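Local coordinates for protein glutathione s-transferase S2 (Nilaparvata lugens, PDB 5H5L) that acts as a glutathione-requiring prostaglandin D synthase of the sigma class and probably conjugates glutathione to electrophilic substrates, at residues I18-S23 with K183-P188. Residues are numbered along the deposited sequence; the frame is centred on the assembly and turned at random.
Sequences IRWMLS and KVVNLP
Trp20 reaches from helix 15-25 to Val184 and Val185 on helix 175-185, where the six-membered part of its indole meets one methyl of each valine. CZ3 of Trp20 lies 3.7 Å from CG1 of Val184, and the neighbouring ring atom CH2 of Trp20 is 3.9 Å from CG1 of Val185. Both methyls approach the ring obliquely. The side chain of Val184 crosses that of Trp20 at about a right angle, whereas Val185 runs alongside it. The two valines present CG1 through different rotations: in Val184 it is anti to the backbone N (chi1 165°), in Val185 anti to the carbonyl carbon (chi1 -56°). The contact is small and wholly apolar, burying 95 Å² in all, with the backbones well separated: the nearest CA atoms, those of Trp20 and Val185, are 9.4 Å apart.

The indole nitrogen is tied back to its own helix, NE1 of Trp20 donating to OE2 of Glu16, whose OE1 is held by a salt bridge to Arg19; this should limit swinging of the ring. One turn on, OG of Ser23 donates a hydrogen bond to O of Arg19 (2.9 Å) from above the carbonyl plane, while the Ser23 backbone N reaches the same oxygen from the opposite face.

Trp193 and Ile190 of helix 188-196 and Ile154 and Ser158 of helix 151-164 also pack against Trp20. The contact thus joins the thioredoxin-like N-terminal domain to the helical C-terminal domain of the GST fold: Trp20 faces the C-terminal helices, while Ile18 and Leu22 of the same helix rest on strand 4-9.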
loop_
_atom_site.group_PDB
_atom_site.type_symbol
_atom_site.label_atom_id
_atom_site.label_comp_id
_atom_site.label_asym_id
_atom_site.label_seq_id
_atom_site.Cartn_x
_atom_site.Cartn_y
_atom_site.Cartn_z
ATOM N N ILE B 18 -11.868 -7.988 3.356
ATOM C CA ILE B 18 -11.548 -9.403 3.222
ATOM C C ILE B 18 -12.805 -10.254 3.381
ATOM O O ILE B 18 -13.031 -11.207 2.624
ATOM C CB ILE B 18 -10.461 -9.786 4.243
ATOM C CG1 ILE B 18 -9.166 -9.003 3.973
ATOM C CG2 ILE B 18 -10.169 -11.277 4.162
ATOM C CD1 ILE B 18 -8.205 -8.981 5.113
ATOM N N ARG B 19 -13.663 -9.906 4.345
ATOM C CA ARG B 19 -14.930 -10.626 4.479
ATOM C C ARG B 19 -15.761 -10.530 3.204
ATOM O O ARG B 19 -16.337 -11.531 2.746
ATOM C CB ARG B 19 -15.719 -10.085 5.678
ATOM C CG ARG B 19 -15.051 -10.269 7.046
ATOM C CD ARG B 19 -15.725 -9.415 8.123
ATOM N NE ARG B 19 -15.095 -9.487 9.441
ATOM C CZ ARG B 19 -14.868 -8.445 10.227
ATOM N NH1 ARG B 19 -15.196 -7.215 9.842
ATOM N NH2 ARG B 19 -14.285 -8.621 11.405
ATOM N N TRP B 20 -15.843 -9.334 2.606
ATOM C CA TRP B 20 -16.610 -9.210 1.373
ATOM C C TRP B 20 -15.997 -10.029 0.258
ATOM O O TRP B 20 -16.718 -10.651 -0.521
ATOM C CB TRP B 20 -16.730 -7.748 0.909
ATOM C CG TRP B 20 -17.641 -6.890 1.751
ATOM C CD1 TRP B 20 -18.069 -7.152 3.013
ATOM C CD2 TRP B 20 -18.230 -5.624 1.383
ATOM N NE1 TRP B 20 -18.882 -6.132 3.462
ATOM C CE2 TRP B 20 -18.989 -5.185 2.480
ATOM C CE3 TRP B 20 -18.169 -4.820 0.243
ATOM C CZ2 TRP B 20 -19.680 -3.997 2.476
ATOM C CZ3 TRP B 20 -18.866 -3.630 0.240
ATOM C CH2 TRP B 20 -19.626 -3.242 1.341
ATOM N N MET B 21 -14.666 -10.015 0.130
ATOM C CA MET B 21 -14.030 -10.792 -0.937
ATOM C C MET B 21 -14.256 -12.289 -0.739
ATOM O O MET B 21 -14.512 -13.026 -1.702
ATOM C CB MET B 21 -12.533 -10.480 -0.997
ATOM C CG MET B 21 -12.185 -9.118 -1.615
ATOM S SD MET B 21 -12.892 -8.868 -3.234
ATOM C CE MET B 21 -12.203 -10.196 -4.137
ATOM N N LEU B 22 -14.166 -12.750 0.489
ATOM C CA LEU B 22 -14.392 -14.175 0.739
ATOM C C LEU B 22 -15.853 -14.533 0.480
ATOM O O LEU B 22 -16.147 -15.595 -0.083
ATOM C CB LEU B 22 -13.990 -14.519 2.165
ATOM C CG LEU B 22 -12.482 -14.489 2.470
ATOM C CD1 LEU B 22 -12.287 -14.564 3.929
ATOM C CD2 LEU B 22 -11.807 -15.663 1.804
ATOM N N SER B 23 -16.764 -13.609 0.800
ATOM C CA SER B 23 -18.184 -13.813 0.496
ATOM C C SER B 23 -18.405 -13.837 -0.999
ATOM O O SER B 23 -19.030 -14.761 -1.533
ATOM C CB SER B 23 -19.012 -12.718 1.147
ATOM O OG SER B 23 -18.919 -12.829 2.543
ATOM N N LYS B 183 -24.004 -0.307 -6.436
ATOM C CA LYS B 183 -23.750 -1.474 -7.277
ATOM C C LYS B 183 -23.025 -2.574 -6.503
ATOM O O LYS B 183 -23.362 -3.754 -6.620
ATOM C CB LYS B 183 -22.950 -1.006 -8.487
ATOM C CG LYS B 183 -22.466 -2.029 -9.427
ATOM C CD LYS B 183 -22.321 -1.435 -10.830
ATOM C CE LYS B 183 -21.505 -0.145 -10.884
ATOM N NZ LYS B 183 -21.605 0.538 -12.225
ATOM N N VAL B 184 -22.051 -2.214 -5.678
ATOM C CA VAL B 184 -21.260 -3.240 -5.008
ATOM C C VAL B 184 -22.074 -3.885 -3.908
ATOM O O VAL B 184 -22.108 -5.111 -3.780
ATOM C CB VAL B 184 -19.942 -2.653 -4.467
ATOM C CG1 VAL B 184 -19.323 -3.618 -3.477
ATOM C CG2 VAL B 184 -18.969 -2.380 -5.632
ATOM N N VAL B 185 -22.757 -3.081 -3.102
ATOM C CA VAL B 185 -23.476 -3.673 -1.980
ATOM C C VAL B 185 -24.667 -4.505 -2.412
ATOM O O VAL B 185 -25.258 -5.191 -1.559
ATOM C CB VAL B 185 -23.971 -2.640 -0.957
ATOM C CG1 VAL B 185 -22.823 -1.825 -0.471
ATOM C CG2 VAL B 185 -25.092 -1.748 -1.564
ATOM N N ASN B 186 -25.010 -4.491 -3.708
ATOM C CA ASN B 186 -26.079 -5.321 -4.245
ATOM C C ASN B 186 -25.577 -6.514 -5.032
ATOM O O ASN B 186 -26.392 -7.305 -5.516
ATOM C CB ASN B 186 -27.018 -4.478 -5.114
ATOM C CG ASN B 186 -28.032 -3.719 -4.266
ATOM O OD1 ASN B 186 -28.900 -4.325 -3.629
ATOM N ND2 ASN B 186 -27.892 -2.391 -4.208
ATOM N N LEU B 187 -24.269 -6.684 -5.162
ATOM C CA LEU B 187 -23.750 -7.968 -5.603
ATOM C C LEU B 187 -24.316 -9.040 -4.679
ATOM O O LEU B 187 -24.291 -8.864 -3.451
ATOM C CB LEU B 187 -22.216 -7.966 -5.593
ATOM C CG LEU B 187 -21.632 -6.966 -6.603
ATOM C CD1 LEU B 187 -20.087 -6.702 -6.436
ATOM C CD2 LEU B 187 -21.941 -7.430 -8.019
ATOM N N PRO B 188 -24.890 -10.122 -5.216
ATOM C CA PRO B 188 -25.713 -11.010 -4.372
ATOM C C PRO B 188 -24.980 -11.516 -3.147
ATOM O O PRO B 188 -25.505 -11.458 -2.025
ATOM C CB PRO B 188 -26.083 -12.143 -5.336
ATOM C CG PRO B 188 -25.976 -11.576 -6.663
ATOM C CD PRO B 188 -24.940 -10.510 -6.634
#